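PDB 2WB0: E2A dna-binding protein from Human adenovirus 5, which binds single-stranded DNA and, by forming multimers, unwinds the template without ATP during the elongation phase of viral strand-displacement replication. Local coordinates for residues V274-N279 with D295-A300. Sequence-based numbering, arbitrary orientation.
Sequences VFQCCN and DFKISA. With ZN (zinc ion), chain C.
Phe-275 and Ile-298 pair two antiparallel strands beside a four-cysteine zinc site. Strand 271-276 is the middle one of a three-stranded sheet, and strand 297-299 lies at its edge within the chain. Phe-275 and Ile-298 form a hydrogen-bonded pair. Phe-275 N donates to Ile-298 O at 2.8 Å. Ile-298 N returns a bond to Phe-275 O at 2.9 Å. Phe-275 O also takes a CA-H...O contact from Lys-297 CA.

Phe-275 and Ile-298 share one sheet face. With CG beside its own backbone N (chi1 -59°), the Phe-275 ring reaches along the partner strand, and CE2 lies 3.9 Å from Ala-300 CB, in the first turn of helix 300-315. Its CB rests near Ile-298 CG2 and Phe-296 CE2. Met-219 and Pro-220 of strand 216-220 also touch the Phe-275 side chain. On the other face, Lys-297 CG lies 4.0 Å from Val-274 CG1. The Gln-276 and Lys-297 side chains run side by side.

Past the paired residues, a water bridges the two segments: it accepts from Cys-277 N at 3.0 Å and donates to Phe-296 O at 2.8 Å. Cys-223, Cys-225 and Cys-294 complete the zinc site. Cys-277 SG binds the zinc ion at 2.3 Å and also accepts a hydrogen bond from Asn-279 N.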
loop_
_atom_site.group_PDB
_atom_site.type_symbol
_atom_site.label_atom_id
_atom_site.label_comp_id
_atom_site.label_asym_id
_atom_site.label_seq_id
_atom_site.Cartn_x
_atom_site.Cartn_y
_atom_site.Cartn_z
ATOM N N VAL A 274 5.974 -4.980 0.689
ATOM C CA VAL A 274 5.758 -4.080 1.763
ATOM C C VAL A 274 5.636 -2.634 1.230
ATOM O O VAL A 274 6.503 -2.189 0.476
ATOM C CB VAL A 274 6.944 -4.129 2.758
ATOM C CG1 VAL A 274 6.749 -3.110 3.857
ATOM C CG2 VAL A 274 7.128 -5.552 3.358
ATOM N N PHE A 275 4.588 -1.907 1.649
ATOM C CA PHE A 275 4.320 -0.566 1.247
ATOM C C PHE A 275 4.828 0.389 2.336
ATOM O O PHE A 275 4.477 0.191 3.504
ATOM C CB PHE A 275 2.791 -0.336 1.065
ATOM C CG PHE A 275 2.163 -1.260 0.030
ATOM C CD1 PHE A 275 2.503 -1.153 -1.340
ATOM C CD2 PHE A 275 1.255 -2.222 0.440
ATOM C CE1 PHE A 275 1.935 -2.025 -2.275
ATOM C CE2 PHE A 275 0.682 -3.109 -0.493
ATOM C CZ PHE A 275 1.014 -2.977 -1.851
ATOM N N GLN A 276 5.571 1.434 1.932
ATOM C CA GLN A 276 6.077 2.434 2.868
ATOM C C GLN A 276 5.713 3.783 2.349
ATOM O O GLN A 276 4.936 3.898 1.370
ATOM C CB GLN A 276 7.630 2.310 3.090
ATOM C CG GLN A 276 7.940 1.020 3.834
ATOM C CD GLN A 276 9.385 0.595 3.802
ATOM O OE1 GLN A 276 10.152 0.857 4.764
ATOM N NE2 GLN A 276 9.792 -0.031 2.725
ATOM N N CYS A 277 6.317 4.803 2.962
ATOM C CA CYS A 277 6.112 6.218 2.532
ATOM C C CYS A 277 6.356 6.363 1.012
ATOM O O CYS A 277 7.120 5.587 0.454
ATOM C CB CYS A 277 7.147 7.108 3.219
ATOM S SG CYS A 277 6.957 8.860 2.827
ATOM N N CYS A 278 5.709 7.331 0.348
ATOM C CA CYS A 278 6.127 7.661 -1.043
ATOM C C CYS A 278 7.662 7.778 -1.163
ATOM O O CYS A 278 8.259 7.277 -2.129
ATOM C CB CYS A 278 5.544 8.992 -1.512
ATOM S SG CYS A 278 3.751 8.940 -1.714
ATOM N N ASN A 279 8.281 8.441 -0.178
ATOM C CA ASN A 279 9.737 8.677 -0.224
ATOM C C ASN A 279 10.340 8.408 1.135
ATOM O O ASN A 279 10.668 9.321 1.888
ATOM C CB ASN A 279 10.017 10.093 -0.643
ATOM C CG ASN A 279 9.376 10.426 -1.958
ATOM O OD1 ASN A 279 8.267 11.009 -2.018
ATOM N ND2 ASN A 279 10.032 10.030 -3.028
ATOM N N ASP A 295 6.084 7.549 8.540
ATOM C CA ASP A 295 6.407 6.196 8.983
ATOM C C ASP A 295 5.350 5.148 8.468
ATOM O O ASP A 295 5.269 4.019 8.986
ATOM C CB ASP A 295 6.497 6.184 10.523
ATOM C CG ASP A 295 5.154 6.615 11.228
ATOM O OD1 ASP A 295 4.050 6.653 10.573
ATOM O OD2 ASP A 295 5.170 6.905 12.474
ATOM N N PHE A 296 4.552 5.507 7.445
ATOM C CA PHE A 296 3.592 4.547 6.907
ATOM C C PHE A 296 4.280 3.204 6.576
ATOM O O PHE A 296 5.324 3.181 5.885
ATOM C CB PHE A 296 2.977 5.194 5.659
ATOM C CG PHE A 296 1.861 4.377 4.984
ATOM C CD1 PHE A 296 0.514 4.650 5.254
ATOM C CD2 PHE A 296 2.175 3.427 4.012
ATOM C CE1 PHE A 296 -0.525 3.886 4.606
ATOM C CE2 PHE A 296 1.134 2.656 3.296
ATOM C CZ PHE A 296 -0.193 2.866 3.599
ATOM N N LYS A 297 3.722 2.061 6.987
ATOM C CA LYS A 297 4.382 0.759 6.661
ATOM C C LYS A 297 3.373 -0.370 6.837
ATOM O O LYS A 297 2.845 -0.610 7.946
ATOM C CB LYS A 297 5.637 0.455 7.485
ATOM C CG LYS A 297 6.451 -0.812 7.064
ATOM C CD LYS A 297 7.430 -1.244 8.192
ATOM C CE LYS A 297 8.671 -2.014 7.664
ATOM N NZ LYS A 297 9.250 -3.136 8.598
ATOM N N ILE A 298 3.061 -1.019 5.729
ATOM C CA ILE A 298 2.094 -2.128 5.777
ATOM C C ILE A 298 2.378 -3.105 4.671
ATOM O O ILE A 298 2.603 -2.691 3.523
ATOM C CB ILE A 298 0.626 -1.638 5.738
ATOM C CG1 ILE A 298 -0.353 -2.832 5.831
ATOM C CG2 ILE A 298 0.386 -0.693 4.460
ATOM C CD1 ILE A 298 -1.761 -2.347 6.428
ATOM N N SER A 299 2.327 -4.405 4.981
ATOM C CA SER A 299 2.697 -5.430 4.018
ATOM C C SER A 299 1.412 -5.754 3.292
ATOM O O SER A 299 0.304 -5.524 3.829
ATOM C CB SER A 299 3.291 -6.713 4.690
ATOM O OG SER A 299 2.279 -7.301 5.577
ATOM N N ALA A 300 1.520 -6.249 2.063
ATOM C CA ALA A 300 0.300 -6.554 1.286
ATOM C C ALA A 300 -0.713 -7.542 1.935
ATOM O O ALA A 300 -1.909 -7.319 1.884
ATOM C CB ALA A 300 0.668 -7.012 -0.181
HETATM ZN ZN ZN C . 4.866 9.498 3.461
HETATM O O HOH W 1 7.569 4.803 5.680
#